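Long-range contacts in ionotropic glutamate receptor bacterial homologue (PDB 2PYY), which binds L-glutamate between the two lobes of its ligand-binding core, probably to control the ion channel of a bacterial ionotropic glutamate receptor: residues Ile45-Val50 / Asn60-Gly65; Leu64-Ile69 / Tyr186-Pro191; Ser70-Arg75 / Gly120-Thr125; Ser88-Met93 / Arg182-Gly187; Ala116-Ser121 / Val155-Pro160. All coordinates share one frame; numbering follows the deposited sequence.

Contact 1: Ile45-Val50 / Asn60-Gly65. With GLU (glutamic acid), chain E.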
# COMPACT_ATOMS: atom_id res chain seq x y z
N ILE B 45 22.09 -0.21 8.77
CA ILE B 45 21.54 -0.30 10.11
C ILE B 45 20.28 -1.17 10.10
O ILE B 45 19.31 -0.85 9.41
CB ILE B 45 21.17 1.10 10.63
CG1 ILE B 45 22.38 2.03 10.52
CG2 ILE B 45 20.71 1.00 12.10
CD1 ILE B 45 22.07 3.47 10.90
N GLU B 46 20.31 -2.25 10.87
CA GLU B 46 19.19 -3.20 10.95
C GLU B 46 18.03 -2.73 11.82
O GLU B 46 18.25 -2.19 12.90
CB GLU B 46 19.71 -4.56 11.48
CG GLU B 46 18.66 -5.67 11.65
CD GLU B 46 19.30 -7.01 12.02
OE1 GLU B 46 18.59 -8.01 12.25
OE2 GLU B 46 20.55 -7.09 12.07
N TYR B 47 16.81 -2.92 11.32
CA TYR B 47 15.61 -2.59 12.07
C TYR B 47 14.73 -3.83 12.10
O TYR B 47 14.80 -4.68 11.20
CB TYR B 47 14.90 -1.37 11.47
CG TYR B 47 15.68 -0.11 11.77
CD1 TYR B 47 15.62 0.49 13.03
CD2 TYR B 47 16.54 0.46 10.80
CE1 TYR B 47 16.38 1.61 13.35
CE2 TYR B 47 17.31 1.59 11.11
CZ TYR B 47 17.22 2.16 12.38
OH TYR B 47 17.96 3.28 12.67
N SER B 48 13.91 -3.95 13.12
CA SER B 48 13.10 -5.13 13.33
C SER B 48 11.76 -5.26 12.60
O SER B 48 11.17 -6.34 12.56
CB SER B 48 12.85 -5.28 14.84
OG SER B 48 12.29 -6.55 15.14
N SER B 49 11.29 -4.16 12.02
CA SER B 49 10.02 -4.19 11.33
C SER B 49 9.97 -3.03 10.36
O SER B 49 10.78 -2.10 10.45
CB SER B 49 8.85 -4.07 12.33
OG SER B 49 8.82 -2.76 12.91
N VAL B 50 9.00 -3.06 9.46
CA VAL B 50 8.85 -1.99 8.50
C VAL B 50 8.53 -0.67 9.19
O VAL B 50 9.15 0.34 8.90
CB VAL B 50 7.77 -2.35 7.48
CG1 VAL B 50 7.50 -1.17 6.56
CG2 VAL B 50 8.24 -3.55 6.66
N ASN B 60 14.80 11.27 11.04
CA ASN B 60 16.13 11.56 10.50
C ASN B 60 17.28 10.79 11.17
O ASN B 60 18.34 11.36 11.42
CB ASN B 60 16.41 13.07 10.57
CG ASN B 60 15.45 13.90 9.70
OD1 ASN B 60 15.60 15.13 9.58
ND2 ASN B 60 14.47 13.23 9.10
N LYS B 61 17.07 9.50 11.44
CA LYS B 61 18.10 8.67 12.06
C LYS B 61 18.88 7.92 10.97
O LYS B 61 19.94 7.35 11.23
CB LYS B 61 17.49 7.66 13.03
CG LYS B 61 17.10 8.23 14.39
CD LYS B 61 16.12 7.31 15.12
CE LYS B 61 16.72 5.94 15.41
NZ LYS B 61 17.91 6.02 16.31
N VAL B 62 18.33 7.91 9.76
CA VAL B 62 18.98 7.26 8.62
C VAL B 62 18.66 8.09 7.39
O VAL B 62 17.72 8.89 7.40
CB VAL B 62 18.47 5.82 8.36
CG1 VAL B 62 18.88 4.91 9.50
CG2 VAL B 62 16.96 5.82 8.18
N ASN B 63 19.42 7.89 6.32
CA ASN B 63 19.20 8.66 5.10
C ASN B 63 18.22 8.04 4.12
O ASN B 63 17.68 8.73 3.26
CB ASN B 63 20.54 8.92 4.42
CG ASN B 63 21.52 9.62 5.34
OD1 ASN B 63 21.37 10.81 5.64
ND2 ASN B 63 22.52 8.88 5.81
N LEU B 64 18.00 6.74 4.25
CA LEU B 64 17.09 6.02 3.36
C LEU B 64 17.02 4.58 3.86
O LEU B 64 17.75 4.19 4.76
CB LEU B 64 17.63 6.05 1.93
CG LEU B 64 18.96 5.28 1.86
CD1 LEU B 64 18.68 3.87 1.40
CD2 LEU B 64 19.91 5.97 0.92
N GLY B 65 16.15 3.78 3.26
CA GLY B 65 16.02 2.39 3.69
C GLY B 65 15.67 1.49 2.52
O GLY B 65 15.03 1.92 1.56
N GLU E . 6.46 -5.72 1.73
CA GLU E . 5.99 -5.64 3.15
C GLU E . 5.75 -4.18 3.53
O GLU E . 6.39 -3.31 2.92
CB GLU E . 7.03 -6.25 4.09
CG GLU E . 6.58 -6.33 5.54
CD GLU E . 7.69 -6.79 6.48
OE1 GLU E . 7.39 -7.10 7.65
OE2 GLU E . 8.86 -6.84 6.05
OXT GLU E . 4.93 -3.94 4.44
O HOH W 1 18.40 3.33 15.37
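Ile45 and Tyr47 meet Val62 in a small, partly buried apolar contact at the margin of the first lobe, where the end of strand 42-47 faces the turn that leads into strand 64-66. The backbones stay well apart, with Ile45 CA and Val62 CA 8.1 Å from each other, and the side chains do the touching. Val62 CG1 is the shared atom. It lies anti to its own carbonyl carbon (chi1 -67°), which turns it toward both partners: Ile45 CD1 reaches it at 3.8 Å, and Tyr47 OH at 3.7 Å. The methyl sits at the edge of the Tyr47 ring, near its plane; the two side chains run alongside one another, pointing opposite ways.

Toward solvent the chemistry becomes polar. One water is 2.7 Å from Tyr47 OH and accepts from Lys61 NZ at 2.9 Å; the lysine chain, bent at chi3 and chi4, brings NZ to this water. At the other end of segment 45-50, Val50 CG2 lies 3.3 Å from CD of the bound glutamate. Helix 50-58, closed by a Schellman motif at Asn60, connects the two segments in a beta-alpha-beta crossover, while strand 5-10 runs between strands 42-47 and 64-66.

Contact 2: Leu64-Ile69 / Tyr186-Pro191. With GLU (glutamic acid), chain E.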
# COMPACT_ATOMS: atom_id res chain seq x y z
N LEU B 64 18.00 6.74 4.25
CA LEU B 64 17.09 6.02 3.36
C LEU B 64 17.02 4.58 3.86
O LEU B 64 17.75 4.19 4.76
CB LEU B 64 17.63 6.05 1.93
CG LEU B 64 18.96 5.28 1.86
CD1 LEU B 64 18.68 3.87 1.40
CD2 LEU B 64 19.91 5.97 0.92
N GLY B 65 16.15 3.78 3.26
CA GLY B 65 16.02 2.39 3.69
C GLY B 65 15.67 1.49 2.52
O GLY B 65 15.03 1.92 1.56
N ILE B 66 16.09 0.24 2.59
CA ILE B 66 15.80 -0.71 1.53
C ILE B 66 15.68 -2.10 2.13
O ILE B 66 16.37 -2.43 3.10
CB ILE B 66 16.92 -0.71 0.45
CG1 ILE B 66 16.56 -1.68 -0.66
CG2 ILE B 66 18.24 -1.13 1.09
CD1 ILE B 66 17.55 -1.69 -1.84
N ALA B 67 14.79 -2.90 1.57
CA ALA B 67 14.55 -4.27 2.01
C ALA B 67 13.51 -4.81 1.04
O ALA B 67 13.77 -4.96 -0.16
CB ALA B 67 14.02 -4.28 3.44
N ALA B 68 12.33 -5.10 1.57
CA ALA B 68 11.21 -5.59 0.79
C ALA B 68 10.10 -4.61 1.18
O ALA B 68 9.06 -5.00 1.72
CB ALA B 68 10.85 -7.01 1.23
N ILE B 69 10.35 -3.33 0.91
CA ILE B 69 9.44 -2.24 1.25
C ILE B 69 8.38 -1.87 0.21
O ILE B 69 8.68 -1.22 -0.79
CB ILE B 69 10.26 -0.96 1.60
CG1 ILE B 69 11.39 -1.32 2.56
CG2 ILE B 69 9.33 0.10 2.23
CD1 ILE B 69 12.26 -0.14 3.00
N TYR B 186 8.19 -2.93 -4.79
CA TYR B 186 9.10 -2.52 -3.73
C TYR B 186 9.94 -1.38 -4.24
O TYR B 186 10.26 -1.33 -5.43
CB TYR B 186 10.06 -3.62 -3.32
CG TYR B 186 9.42 -4.88 -2.82
CD1 TYR B 186 8.20 -4.86 -2.15
CD2 TYR B 186 10.07 -6.10 -2.98
CE1 TYR B 186 7.64 -6.04 -1.66
CE2 TYR B 186 9.52 -7.28 -2.49
CZ TYR B 186 8.31 -7.24 -1.83
OH TYR B 186 7.79 -8.42 -1.36
N GLY B 187 10.34 -0.49 -3.34
CA GLY B 187 11.16 0.63 -3.72
C GLY B 187 12.07 0.98 -2.56
O GLY B 187 11.98 0.37 -1.48
N ILE B 188 12.98 1.93 -2.78
CA ILE B 188 13.89 2.40 -1.74
C ILE B 188 13.09 3.55 -1.14
O ILE B 188 12.56 4.40 -1.88
CB ILE B 188 15.24 2.87 -2.36
CG1 ILE B 188 16.02 1.65 -2.86
CG2 ILE B 188 16.08 3.64 -1.33
CD1 ILE B 188 17.24 1.96 -3.77
N ILE B 189 12.93 3.56 0.18
CA ILE B 189 12.17 4.63 0.82
C ILE B 189 13.15 5.72 1.24
O ILE B 189 14.22 5.42 1.76
CB ILE B 189 11.35 4.08 2.04
CG1 ILE B 189 10.31 5.11 2.50
CG2 ILE B 189 12.29 3.68 3.17
CD1 ILE B 189 9.20 4.51 3.36
N LEU B 190 12.76 6.97 1.00
CA LEU B 190 13.61 8.11 1.29
C LEU B 190 12.79 9.21 1.94
O LEU B 190 11.56 9.21 1.84
CB LEU B 190 14.15 8.67 -0.03
CG LEU B 190 14.77 7.68 -1.00
CD1 LEU B 190 14.31 7.97 -2.42
CD2 LEU B 190 16.27 7.74 -0.88
N PRO B 191 13.46 10.15 2.61
CA PRO B 191 12.72 11.24 3.24
C PRO B 191 12.30 12.20 2.12
O PRO B 191 12.89 12.17 1.04
CB PRO B 191 13.75 11.86 4.18
CG PRO B 191 15.06 11.57 3.50
CD PRO B 191 14.88 10.16 3.03
N GLU E . 6.46 -5.72 1.73
CA GLU E . 5.99 -5.64 3.15
C GLU E . 5.75 -4.18 3.53
O GLU E . 6.39 -3.31 2.92
CB GLU E . 7.03 -6.25 4.09
CG GLU E . 6.58 -6.33 5.54
CD GLU E . 7.69 -6.79 6.48
OE1 GLU E . 7.39 -7.10 7.65
OE2 GLU E . 8.86 -6.84 6.05
OXT GLU E . 4.93 -3.94 4.44
O HOH W 2 12.73 -2.20 -0.45
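Ala68 lies over one face of the Tyr186 ring, and both touch the amino group of the bound glutamate. The ligand N donates to Ala68 O at 2.7 Å and stands 3.6 Å from Tyr186 CE1, an oblique approach to the ring. Ala68 CB makes a CH-pi contact, 4.2 Å from the ring centroid and 21° off its normal. With CG anti to the carbonyl carbon (chi1 -59°), the Tyr186 ring is carried under the alanine, and its OH is hydrogen-bonded to Asp158. An alanine in place of Tyr186 would probably open a gap beneath Ala68 and leave Asp158 without its hydroxyl partner, so that the carbonyl receiving the ligand amine is less firmly placed.

Backbone bonds form the next shell. Gly187 N donates to Ile69 O at 3.1 Å, and a single water links the two segments here, accepting from Ala67 N and Ile69 N and donating to Gly187 O. Further along, Gly65 and Ile189 form one antiparallel hydrogen-bonded pair: Gly65 N to Ile189 O is 2.9 Å and Ile189 N to Gly65 O is 3.0 Å.

Apolar branches close the flanks. Ile66 CD1 meets Ile188 CG1 at 3.8 Å, and the Ile69 and Ile189 side chains cross at about a right angle, CD1 of the first touching CG2 of the second. Trp31 of helix 26-38 covers Leu64, Ile66 and Ile188; Leu53 of helix 50-58 covers Ile69 and Ile189; strand 5-10 is the sheet neighbour of 64-66.

Contact 3: Ser70-Arg75 / Gly120-Thr125. With GLU (glutamic acid), chain E.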
# COMPACT_ATOMS: atom_id res chain seq x y z
N SER B 70 7.14 -2.27 0.45
CA SER B 70 6.06 -1.97 -0.48
C SER B 70 5.78 -0.48 -0.57
O SER B 70 5.74 0.23 0.44
CB SER B 70 4.78 -2.68 -0.02
OG SER B 70 4.98 -4.08 -0.03
N ILE B 71 5.59 -0.01 -1.80
CA ILE B 71 5.26 1.37 -2.06
C ILE B 71 3.73 1.46 -1.96
O ILE B 71 3.01 0.73 -2.65
CB ILE B 71 5.70 1.77 -3.49
CG1 ILE B 71 7.23 1.60 -3.62
CG2 ILE B 71 5.28 3.21 -3.82
CD1 ILE B 71 7.77 1.91 -4.98
N THR B 72 3.24 2.33 -1.09
CA THR B 72 1.80 2.48 -0.92
C THR B 72 1.41 3.94 -0.88
O THR B 72 2.26 4.81 -0.71
CB THR B 72 1.30 1.84 0.39
OG1 THR B 72 1.87 2.54 1.50
CG2 THR B 72 1.70 0.38 0.46
N ALA B 73 0.12 4.20 -1.02
CA ALA B 73 -0.38 5.56 -1.00
C ALA B 73 -0.09 6.24 0.34
O ALA B 73 0.32 7.40 0.39
CB ALA B 73 -1.88 5.58 -1.28
N GLU B 74 -0.32 5.50 1.42
CA GLU B 74 -0.12 6.03 2.77
C GLU B 74 1.33 6.40 3.05
O GLU B 74 1.62 7.44 3.66
CB GLU B 74 -0.59 4.99 3.78
CG GLU B 74 -0.24 5.33 5.21
CD GLU B 74 -0.55 4.18 6.14
OE1 GLU B 74 -0.10 3.05 5.86
OE2 GLU B 74 -1.26 4.41 7.15
N ARG B 75 2.25 5.53 2.63
CA ARG B 75 3.66 5.78 2.83
C ARG B 75 4.14 6.91 1.91
O ARG B 75 4.96 7.74 2.30
CB ARG B 75 4.46 4.49 2.57
CG ARG B 75 4.13 3.39 3.56
CD ARG B 75 4.80 2.07 3.23
NE ARG B 75 4.55 1.07 4.27
CZ ARG B 75 4.89 -0.21 4.18
NH1 ARG B 75 5.50 -0.67 3.09
NH2 ARG B 75 4.61 -1.03 5.19
N GLY B 120 2.58 -4.50 11.27
CA GLY B 120 2.99 -3.34 10.50
C GLY B 120 3.26 -3.59 9.02
O GLY B 120 3.87 -2.76 8.35
N SER B 121 2.78 -4.72 8.52
CA SER B 121 2.97 -5.10 7.12
C SER B 121 1.79 -4.71 6.23
O SER B 121 0.66 -4.52 6.70
CB SER B 121 3.18 -6.61 7.01
OG SER B 121 2.00 -7.28 7.42
N THR B 122 2.05 -4.60 4.93
CA THR B 122 0.96 -4.28 4.01
C THR B 122 -0.05 -5.43 4.07
O THR B 122 -1.24 -5.23 3.79
CB THR B 122 1.46 -4.09 2.56
OG1 THR B 122 2.14 -5.27 2.12
CG2 THR B 122 2.40 -2.89 2.47
N ALA B 123 0.40 -6.62 4.46
CA ALA B 123 -0.50 -7.77 4.55
C ALA B 123 -1.46 -7.61 5.74
O ALA B 123 -2.64 -7.95 5.64
CB ALA B 123 0.31 -9.07 4.68
N ALA B 124 -0.95 -7.11 6.86
CA ALA B 124 -1.79 -6.91 8.04
C ALA B 124 -2.86 -5.86 7.73
O ALA B 124 -4.01 -5.98 8.15
CB ALA B 124 -0.94 -6.46 9.23
N THR B 125 -2.45 -4.83 6.99
CA THR B 125 -3.35 -3.75 6.59
C THR B 125 -4.45 -4.31 5.68
O THR B 125 -5.65 -4.11 5.92
CB THR B 125 -2.58 -2.63 5.84
OG1 THR B 125 -1.68 -1.99 6.75
CG2 THR B 125 -3.53 -1.57 5.28
N GLU E . 6.46 -5.72 1.73
CA GLU E . 5.99 -5.64 3.15
C GLU E . 5.75 -4.18 3.53
O GLU E . 6.39 -3.31 2.92
CB GLU E . 7.03 -6.25 4.09
CG GLU E . 6.58 -6.33 5.54
CD GLU E . 7.69 -6.79 6.48
OE1 GLU E . 7.39 -7.10 7.65
OE2 GLU E . 8.86 -6.84 6.05
OXT GLU E . 4.93 -3.94 4.44
O HOH W 3 2.49 -0.39 7.34
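Ser70, Thr72 and Arg75 face Thr122 across the ligand cleft of a two-lobed binding-protein fold, where the starts of helices 73-78 and 122-129 approach the alpha-carboxylate of glutamate from different lobes.

Hydrogen bonds to that carboxylate dominate. Arg75 offers an edge of its guanidinium: NH1 reaches GLU O at 2.8 Å and almost straight (174°), and NH2 reaches GLU OXT at 3.0 Å. Arg75 NH1 also donates to a lone pair of Ser70 O at 2.8 Å, which fixes the group's rotation. Ser70 N donates to GLU O, and from the other lobe Thr122 N to GLU OXT. Each oxygen is thus gripped twice, and the N-terminal end of helix 122-129, whose first amide points at the carboxylate, would probably add to the favourable field. Ser70 OG accepts from the ligand amine; it and Thr122 OG1 are both hydrogen-bonded to Glu184.

Capping bonds fix the helix starts: Thr72 OG1 accepts from Arg75 N, and Ser121 OG from Ala124 N. Glu209 of the second subunit is hydrogen-bonded to Ala73 N.

Between the segments themselves there is van der Waals touch, and one water bridges Arg75 NH2 to Gly120 O. A chi1 of 57° puts Thr122 OG1 between the backbone N and the carbonyl carbon and leaves CG2 over one guanidinium face. The same methyl packs tightly on Ser70, with Ser70 CB and Thr122 CG2 3.5 Å apart.

Contact 4: Ser88-Met93 / Arg182-Gly187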
# COMPACT_ATOMS: atom_id res chain seq x y z
N SER B 88 6.20 -7.33 -6.80
CA SER B 88 5.79 -8.36 -5.84
C SER B 88 4.29 -8.29 -5.53
O SER B 88 3.53 -7.66 -6.26
CB SER B 88 6.60 -8.19 -4.54
OG SER B 88 6.31 -9.21 -3.60
N GLY B 89 3.86 -8.94 -4.45
CA GLY B 89 2.46 -8.90 -4.08
C GLY B 89 2.12 -9.86 -2.96
O GLY B 89 2.92 -10.72 -2.60
N LEU B 90 0.92 -9.73 -2.41
CA LEU B 90 0.48 -10.60 -1.33
C LEU B 90 -0.07 -11.90 -1.87
O LEU B 90 -0.69 -11.92 -2.94
CB LEU B 90 -0.59 -9.90 -0.50
CG LEU B 90 -0.24 -8.49 -0.01
CD1 LEU B 90 -1.44 -7.89 0.71
CD2 LEU B 90 0.97 -8.55 0.90
N GLN B 91 0.15 -12.98 -1.14
CA GLN B 91 -0.35 -14.28 -1.55
C GLN B 91 -0.70 -15.09 -0.31
O GLN B 91 -0.23 -14.80 0.79
CB GLN B 91 0.70 -15.00 -2.39
CG GLN B 91 0.16 -16.20 -3.16
CD GLN B 91 0.91 -16.43 -4.45
OE1 GLN B 91 2.14 -16.45 -4.46
NE2 GLN B 91 0.18 -16.61 -5.55
N ILE B 92 -1.52 -16.11 -0.50
CA ILE B 92 -1.95 -16.96 0.60
C ILE B 92 -1.12 -18.24 0.72
O ILE B 92 -0.68 -18.80 -0.29
CB ILE B 92 -3.45 -17.36 0.43
CG1 ILE B 92 -4.31 -16.11 0.22
CG2 ILE B 92 -3.92 -18.11 1.66
CD1 ILE B 92 -5.78 -16.41 -0.07
N MET B 93 -0.89 -18.67 1.96
CA MET B 93 -0.14 -19.89 2.25
C MET B 93 -0.83 -20.63 3.40
O MET B 93 -1.12 -20.03 4.44
CB MET B 93 1.30 -19.57 2.65
CG MET B 93 2.12 -20.79 3.04
SD MET B 93 3.87 -20.45 3.38
CE MET B 93 3.77 -19.80 5.11
N ARG B 182 -3.08 -8.93 -4.14
CA ARG B 182 -2.88 -7.54 -4.50
C ARG B 182 -1.42 -7.37 -4.92
O ARG B 182 -0.51 -7.89 -4.28
CB ARG B 182 -3.20 -6.61 -3.31
CG ARG B 182 -3.13 -5.11 -3.69
CD ARG B 182 -3.70 -4.15 -2.63
NE ARG B 182 -2.83 -3.96 -1.46
CZ ARG B 182 -3.01 -3.03 -0.52
NH1 ARG B 182 -4.03 -2.19 -0.59
NH2 ARG B 182 -2.17 -2.95 0.51
N GLU B 183 -1.22 -6.66 -6.02
CA GLU B 183 0.12 -6.41 -6.53
C GLU B 183 0.75 -5.19 -5.91
O GLU B 183 0.14 -4.12 -5.87
CB GLU B 183 0.10 -6.24 -8.05
CG GLU B 183 -0.11 -7.53 -8.81
CD GLU B 183 -0.14 -7.32 -10.31
OE1 GLU B 183 -0.08 -8.33 -11.05
OE2 GLU B 183 -0.23 -6.14 -10.76
N GLU B 184 1.98 -5.34 -5.44
CA GLU B 184 2.70 -4.23 -4.83
C GLU B 184 4.11 -4.24 -5.38
O GLU B 184 4.65 -5.30 -5.72
CB GLU B 184 2.77 -4.39 -3.31
CG GLU B 184 1.46 -4.74 -2.61
CD GLU B 184 1.54 -4.66 -1.09
OE1 GLU B 184 2.48 -5.25 -0.49
OE2 GLU B 184 0.64 -4.01 -0.50
N SER B 185 4.72 -3.08 -5.50
CA SER B 185 6.08 -3.03 -5.98
C SER B 185 6.92 -2.55 -4.80
O SER B 185 6.40 -1.89 -3.89
CB SER B 185 6.21 -2.09 -7.18
OG SER B 185 6.31 -0.74 -6.77
N TYR B 186 8.19 -2.93 -4.79
CA TYR B 186 9.10 -2.52 -3.73
C TYR B 186 9.94 -1.38 -4.24
O TYR B 186 10.26 -1.33 -5.43
CB TYR B 186 10.06 -3.62 -3.32
CG TYR B 186 9.42 -4.88 -2.82
CD1 TYR B 186 8.20 -4.86 -2.15
CD2 TYR B 186 10.07 -6.10 -2.98
CE1 TYR B 186 7.64 -6.04 -1.66
CE2 TYR B 186 9.52 -7.28 -2.49
CZ TYR B 186 8.31 -7.24 -1.83
OH TYR B 186 7.79 -8.42 -1.36
N GLY B 187 10.34 -0.49 -3.34
CA GLY B 187 11.16 0.63 -3.72
C GLY B 187 12.07 0.98 -2.56
O GLY B 187 11.98 0.37 -1.48
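Ser88 packs its CB over one face of the Tyr186 ring, and here packing is close: Ser88 CB is 3.3 Å from Tyr186 CZ. Its OG is anti to the backbone N (chi1 -177°), a setting that brings the hydroxyl alongside the phenol oxygen, and Ser88 OG donates to Tyr186 OH at 2.8 Å. That oxygen is also bonded to Asp158, consistent with a second-shell position for the serine, which holds the phenol oxygen of a pocket residue.

The backbones are also close here. Ser88 and Glu184 form an antiparallel hydrogen-bonded pair whose two bonds differ in shape: Ser88 N lies nearly in line with the Glu184 carbonyl (2.8 Å from its O), whereas Glu184 N comes to Ser88 O (2.9 Å) from 47° above the carbonyl plane. Gly89 and Glu183 follow as a non-hydrogen-bonded pair with their CA atoms only 4.2 Å apart. Buried Glu184 OE1 is bonded to Thr122 and Ser70 and lies 3.9 Å from Leu90 CD2.

Toward the outside the contact slackens. The pairing loosens at Leu90 and Arg182, although Leu90 N still donates to Arg182 O at 3.0 Å. Glu183, on the face of Gly89, is exposed and has an extended chain that approaches Ser88 O with its CB. On the face of Ser88 and Leu90, partly exposed Arg182 folds back to Glu184 in a salt bridge, NH2 3.2 Å from OE2, with OE2 27° out of the guanidinium plane; Arg182 also packs on Glu209 of the second subunit. Antiparallel strands crossing between lobes, as 86-94 and 175-190 do here, are the hinge of the bilobed glutamate-receptor and binding-protein fold.

Contact 5: Ala116-Ser121 / Val155-Pro160. With GLU (glutamic acid), chain E.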
# COMPACT_ATOMS: atom_id res chain seq x y z
N ALA B 116 -2.19 -15.24 9.92
CA ALA B 116 -0.99 -14.70 10.53
C ALA B 116 -0.10 -13.97 9.53
O ALA B 116 -0.02 -14.34 8.36
CB ALA B 116 -0.20 -15.80 11.20
N THR B 117 0.55 -12.91 10.01
CA THR B 117 1.46 -12.12 9.19
C THR B 117 2.26 -11.22 10.13
O THR B 117 2.02 -11.21 11.34
CB THR B 117 0.68 -11.28 8.13
OG1 THR B 117 1.60 -10.78 7.15
CG2 THR B 117 -0.03 -10.11 8.79
N THR B 118 3.20 -10.46 9.57
CA THR B 118 4.01 -9.57 10.39
C THR B 118 3.26 -8.30 10.78
O THR B 118 2.46 -7.78 10.01
CB THR B 118 5.34 -9.18 9.69
OG1 THR B 118 5.05 -8.52 8.46
CG2 THR B 118 6.18 -10.41 9.41
N ALA B 119 3.52 -7.82 11.99
CA ALA B 119 2.89 -6.60 12.47
C ALA B 119 3.45 -5.44 11.64
O ALA B 119 4.65 -5.41 11.34
CB ALA B 119 3.22 -6.40 13.97
N GLY B 120 2.58 -4.50 11.27
CA GLY B 120 2.99 -3.34 10.50
C GLY B 120 3.26 -3.59 9.02
O GLY B 120 3.87 -2.76 8.35
N SER B 121 2.78 -4.72 8.52
CA SER B 121 2.97 -5.10 7.12
C SER B 121 1.79 -4.71 6.23
O SER B 121 0.66 -4.52 6.70
CB SER B 121 3.18 -6.61 7.01
OG SER B 121 2.00 -7.28 7.42
N VAL B 155 -1.57 -18.01 6.28
CA VAL B 155 -0.63 -16.91 6.35
C VAL B 155 -0.72 -16.12 5.04
O VAL B 155 -0.81 -16.71 3.96
CB VAL B 155 0.82 -17.41 6.50
CG1 VAL B 155 1.79 -16.25 6.38
CG2 VAL B 155 1.01 -18.12 7.82
N VAL B 156 -0.72 -14.80 5.14
CA VAL B 156 -0.76 -13.94 3.97
C VAL B 156 0.46 -13.04 4.08
O VAL B 156 0.62 -12.31 5.05
CB VAL B 156 -2.03 -13.07 3.92
CG1 VAL B 156 -1.91 -12.05 2.80
CG2 VAL B 156 -3.25 -13.94 3.69
N PHE B 157 1.32 -13.09 3.07
CA PHE B 157 2.53 -12.29 3.09
C PHE B 157 3.05 -12.12 1.66
O PHE B 157 2.43 -12.58 0.70
CB PHE B 157 3.55 -13.00 3.99
CG PHE B 157 4.60 -12.10 4.56
CD1 PHE B 157 4.26 -10.86 5.08
CD2 PHE B 157 5.93 -12.51 4.60
CE1 PHE B 157 5.25 -10.03 5.65
CE2 PHE B 157 6.92 -11.69 5.16
CZ PHE B 157 6.58 -10.45 5.68
N ASP B 158 4.19 -11.44 1.53
CA ASP B 158 4.78 -11.20 0.21
C ASP B 158 5.11 -12.52 -0.50
O ASP B 158 5.84 -13.37 0.03
CB ASP B 158 6.02 -10.33 0.40
CG ASP B 158 5.69 -9.01 1.07
OD1 ASP B 158 5.14 -9.03 2.18
OD2 ASP B 158 5.96 -7.95 0.49
N ALA B 159 4.57 -12.69 -1.71
CA ALA B 159 4.77 -13.92 -2.49
C ALA B 159 6.21 -14.41 -2.60
O ALA B 159 6.49 -15.59 -2.37
CB ALA B 159 4.16 -13.75 -3.90
N PRO B 160 7.14 -13.51 -2.96
CA PRO B 160 8.57 -13.85 -3.10
C PRO B 160 9.14 -14.42 -1.81
O PRO B 160 9.91 -15.37 -1.82
CB PRO B 160 9.21 -12.51 -3.43
CG PRO B 160 8.11 -11.75 -4.13
CD PRO B 160 6.89 -12.11 -3.34
N GLU E . 6.46 -5.72 1.73
CA GLU E . 5.99 -5.64 3.15
C GLU E . 5.75 -4.18 3.53
O GLU E . 6.39 -3.31 2.92
CB GLU E . 7.03 -6.25 4.09
CG GLU E . 6.58 -6.33 5.54
CD GLU E . 7.69 -6.79 6.48
OE1 GLU E . 7.39 -7.10 7.65
OE2 GLU E . 8.86 -6.84 6.05
OXT GLU E . 4.93 -3.94 4.44
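The Phe157 ring, in the second lobe's mixed sheet, meets Thr118 on the neighbouring parallel strand and Ser121 in the turn after it. One face carries Asp158 OD1, 3.5 Å above the plane and offset toward the rim. At the edge, near the plane, Ser121 CB lies 4.2 Å from Phe157 CE1, and the ligand's side-chain carboxylate carbon CD lies 3.9 Å from Phe157 CZ. Thr118 OG1 lies obliquely to the ring, 3.2 Å from Phe157 CE1, while the side chains as wholes cross at about a right angle. Phe157 has CG on the far side of CB from the backbone N (chi1 -156°), which swings the ring to the strand ends and the ligand. A serine here would probably open a gap beside Thr118 and take away the ring edge that borders the ligand carboxylate.

Behind the ring the strands, 31° apart in direction, are joined sparingly. Val156 N donates weakly to Ala116 O at 3.3 Å. Thr117 OG1 reinforces the pair from its side chain, donating to Val156 O at 2.8 Å and nearly in line with the carbonyl. Ile140 of helix 140-148 touches both Thr118 and Phe157.

At the end of strand 114-118 a type II turn runs from Thr118 to Ser121, and a bond from Ser121 OG back to Thr118 O closes it ahead of helix 122-129. Both strand ends then reach the glutamate. Thr118 OG1 donates to GLU OE1 at 2.9 Å. At the ligand's other end, GLU N donates to Asp158 OD2 at 2.6 Å.

Overall arrangement
Contact 1 is the most peripheral, an apolar touch with a water bridge; contacts 2 to 5 are mainly buried. Contacts 1 and 2 share strand 64-66 and belong to the first lobe, while contact 5 lies in the second, on the other side of the chain's centre from contact 2. Contact 4 shares strand 175-190 with contact 2 and, through neighbouring strands 86-94 and 154-158, a sheet with contact 5. Chemistry follows place: backbone pairing dominates contact 4 and joins apolar packing in contact 2; contact 3, spanning the lobes, is bridged largely by the ligand; contact 5 combines sparse parallel pairing, a side-chain bond and an aromatic ring at the ligand. Tyr186 and Glu184 link contacts 2 to 5.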